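PDB 2YVT: metallophosphoesterase TT1561-like domain-containing protein from Aquifex aeolicus, which is of unknown function but belongs to the calcineurin-like metallophosphoesterase superfamily and probably hydrolyses phosphoester bonds with the aid of bound metal ions. Local coordinates for residues K50-A55 and V153-R158. Residues are numbered along the deposited sequence; the frame is centred on the assembly and turned at random.
Sequences KEYERA and VLKYPR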
loop_
_atom_site.group_PDB
_atom_site.type_symbol
_atom_site.label_atom_id
_atom_site.label_comp_id
_atom_site.label_asym_id
_atom_site.label_seq_id
_atom_site.Cartn_x
_atom_site.Cartn_y
_atom_site.Cartn_z
ATOM N N LYS A 50 -19.684 -1.038 -0.169
ATOM C CA LYS A 50 -21.003 -0.603 0.284
ATOM C C LYS A 50 -21.864 -1.780 0.724
ATOM O O LYS A 50 -22.539 -1.693 1.746
ATOM C CB LYS A 50 -21.727 0.206 -0.792
ATOM C CG LYS A 50 -21.198 1.623 -0.975
ATOM C CD LYS A 50 -22.028 2.380 -2.002
ATOM C CE LYS A 50 -21.403 3.723 -2.343
ATOM N NZ LYS A 50 -21.607 4.727 -1.262
ATOM N N GLU A 51 -21.824 -2.884 -0.024
ATOM C CA GLU A 51 -22.613 -4.058 0.365
ATOM C C GLU A 51 -22.154 -4.603 1.714
ATOM O O GLU A 51 -22.973 -4.917 2.579
ATOM C CB GLU A 51 -22.600 -5.153 -0.707
ATOM C CG GLU A 51 -23.118 -6.516 -0.217
ATOM C CD GLU A 51 -24.558 -6.491 0.314
ATOM O OE1 GLU A 51 -25.354 -5.598 -0.072
ATOM O OE2 GLU A 51 -24.890 -7.389 1.121
ATOM N N TYR A 52 -20.837 -4.703 1.889
ATOM C CA TYR A 52 -20.266 -5.152 3.150
ATOM C C TYR A 52 -20.703 -4.270 4.323
ATOM O O TYR A 52 -21.172 -4.780 5.346
ATOM C CB TYR A 52 -18.742 -5.191 3.039
ATOM C CG TYR A 52 -18.039 -5.508 4.337
ATOM C CD1 TYR A 52 -17.925 -6.823 4.791
ATOM C CD2 TYR A 52 -17.491 -4.490 5.116
ATOM C CE1 TYR A 52 -17.274 -7.111 5.981
ATOM C CE2 TYR A 52 -16.842 -4.770 6.309
ATOM C CZ TYR A 52 -16.744 -6.083 6.737
ATOM O OH TYR A 52 -16.094 -6.358 7.923
ATOM N N GLU A 53 -20.571 -2.949 4.165
ATOM C CA GLU A 53 -20.904 -2.019 5.249
ATOM C C GLU A 53 -22.403 -2.016 5.544
ATOM O O GLU A 53 -22.801 -2.076 6.705
ATOM C CB GLU A 53 -20.387 -0.596 4.975
ATOM C CG GLU A 53 -18.849 -0.468 4.870
ATOM C CD GLU A 53 -18.079 -0.932 6.112
ATOM O OE1 GLU A 53 -18.667 -1.034 7.217
ATOM O OE2 GLU A 53 -16.860 -1.202 5.980
ATOM N N ARG A 54 -23.221 -1.984 4.492
ATOM C CA ARG A 54 -24.679 -2.024 4.645
ATOM C C ARG A 54 -25.131 -3.301 5.340
ATOM O O ARG A 54 -25.969 -3.259 6.243
ATOM C CB ARG A 54 -25.379 -1.918 3.286
ATOM C CG ARG A 54 -25.305 -0.549 2.624
ATOM C CD ARG A 54 -26.059 0.519 3.412
ATOM N NE ARG A 54 -27.495 0.240 3.536
ATOM C CZ ARG A 54 -28.430 0.614 2.665
ATOM N NH1 ARG A 54 -28.115 1.288 1.563
ATOM N NH2 ARG A 54 -29.698 0.301 2.893
ATOM N N ALA A 55 -24.556 -4.432 4.927
ATOM C CA ALA A 55 -24.926 -5.718 5.508
ATOM C C ALA A 55 -24.592 -5.763 6.988
ATOM O O ALA A 55 -25.399 -6.215 7.793
ATOM C CB ALA A 55 -24.258 -6.869 4.766
ATOM N N VAL A 153 -13.858 -6.433 1.145
ATOM C CA VAL A 153 -12.844 -5.418 1.430
ATOM C C VAL A 153 -11.692 -6.156 2.102
ATOM O O VAL A 153 -11.849 -7.320 2.486
ATOM C CB VAL A 153 -13.357 -4.295 2.393
ATOM C CG1 VAL A 153 -14.282 -3.316 1.666
ATOM C CG2 VAL A 153 -14.018 -4.876 3.650
ATOM N N LEU A 154 -10.549 -5.489 2.258
ATOM C CA LEU A 154 -9.451 -6.033 3.057
ATOM C C LEU A 154 -9.363 -5.277 4.376
ATOM O O LEU A 154 -8.980 -4.106 4.405
ATOM C CB LEU A 154 -8.106 -5.921 2.329
ATOM C CG LEU A 154 -7.932 -6.542 0.951
ATOM C CD1 LEU A 154 -6.439 -6.535 0.608
ATOM C CD2 LEU A 154 -8.510 -7.950 0.940
ATOM N N LYS A 155 -9.735 -5.953 5.456
ATOM C CA LYS A 155 -9.624 -5.409 6.813
ATOM C C LYS A 155 -9.013 -6.477 7.715
ATOM O O LYS A 155 -9.367 -7.654 7.622
ATOM C CB LYS A 155 -10.999 -5.007 7.368
ATOM C CG LYS A 155 -11.712 -3.902 6.602
ATOM C CD LYS A 155 -12.891 -3.390 7.436
ATOM C CE LYS A 155 -13.593 -2.218 6.787
ATOM N NZ LYS A 155 -14.745 -1.757 7.617
ATOM N N TYR A 156 -8.083 -6.073 8.575
ATOM C CA TYR A 156 -7.411 -7.013 9.469
ATOM C C TYR A 156 -7.438 -6.501 10.898
ATOM O O TYR A 156 -7.351 -5.294 11.123
ATOM C CB TYR A 156 -5.970 -7.231 9.024
ATOM C CG TYR A 156 -5.885 -7.893 7.678
ATOM C CD1 TYR A 156 -6.025 -9.275 7.563
ATOM C CD2 TYR A 156 -5.698 -7.142 6.512
ATOM C CE1 TYR A 156 -5.970 -9.906 6.326
ATOM C CE2 TYR A 156 -5.636 -7.770 5.248
ATOM C CZ TYR A 156 -5.775 -9.155 5.177
ATOM O OH TYR A 156 -5.730 -9.796 3.965
ATOM N N PRO A 157 -7.571 -7.419 11.868
ATOM C CA PRO A 157 -7.585 -7.059 13.288
ATOM C C PRO A 157 -6.195 -7.125 13.901
ATOM O O PRO A 157 -5.348 -7.890 13.428
ATOM C CB PRO A 157 -8.460 -8.153 13.895
ATOM C CG PRO A 157 -8.149 -9.366 13.064
ATOM C CD PRO A 157 -7.810 -8.863 11.670
ATOM N N ARG A 158 -5.986 -6.348 14.966
ATOM C CA ARG A 158 -4.688 -6.252 15.636
ATOM C C ARG A 158 -4.069 -7.618 15.934
ATOM O O ARG A 158 -2.901 -7.853 15.624
ATOM C CB ARG A 158 -4.819 -5.443 16.942
ATOM C CG ARG A 158 -3.558 -5.388 17.776
ATOM C CD ARG A 158 -3.811 -4.667 19.107
ATOM N NE ARG A 158 -4.142 -3.251 18.920
ATOM C CZ ARG A 158 -3.267 -2.256 19.040
ATOM N NH1 ARG A 158 -1.997 -2.522 19.330
ATOM N NH2 ARG A 158 -3.660 -0.997 18.852
#
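Glu53 and Lys155 reach for each other from opposite directions and close a salt bridge, illustrating how one charged pair beside an aromatic ring can tie a helix to a strand. Lys155 NZ donates to Glu53 OE2 over 2.7 Å, and the oxygen accepts through its syn lone pair. Both side chains leave the backbone with CG beside the backbone N; the glutamate then bends at chi2 (-58°), which brings its carboxylate toward the lysine, whose chain runs extended beyond CG. Lys155 NZ also forms a salt bridge with Glu147, whose OE1 is hydrogen-bonded to Tyr52 OH; this shared acid links both sides of the contact and should help keep the lysine protonated. The ammonium approaches the Tyr52 ring at its edge, NZ 3.9 Å from CE2, and not over a face as in a cation-pi contact.

The apolar part is a CH-pi contact. Val153 CG2 lies over one face of the Tyr52 ring, 4.0 Å from its centroid and displaced toward the CD2–CE2 rim.

His56, on the same helix, meets that ring at about 45°. Salt bridge and CH-pi contact join helix 46-57 to strand 155-157 and the loop before it; the strand pairs in parallel with strand 134-144 and leads directly into helix 158-164.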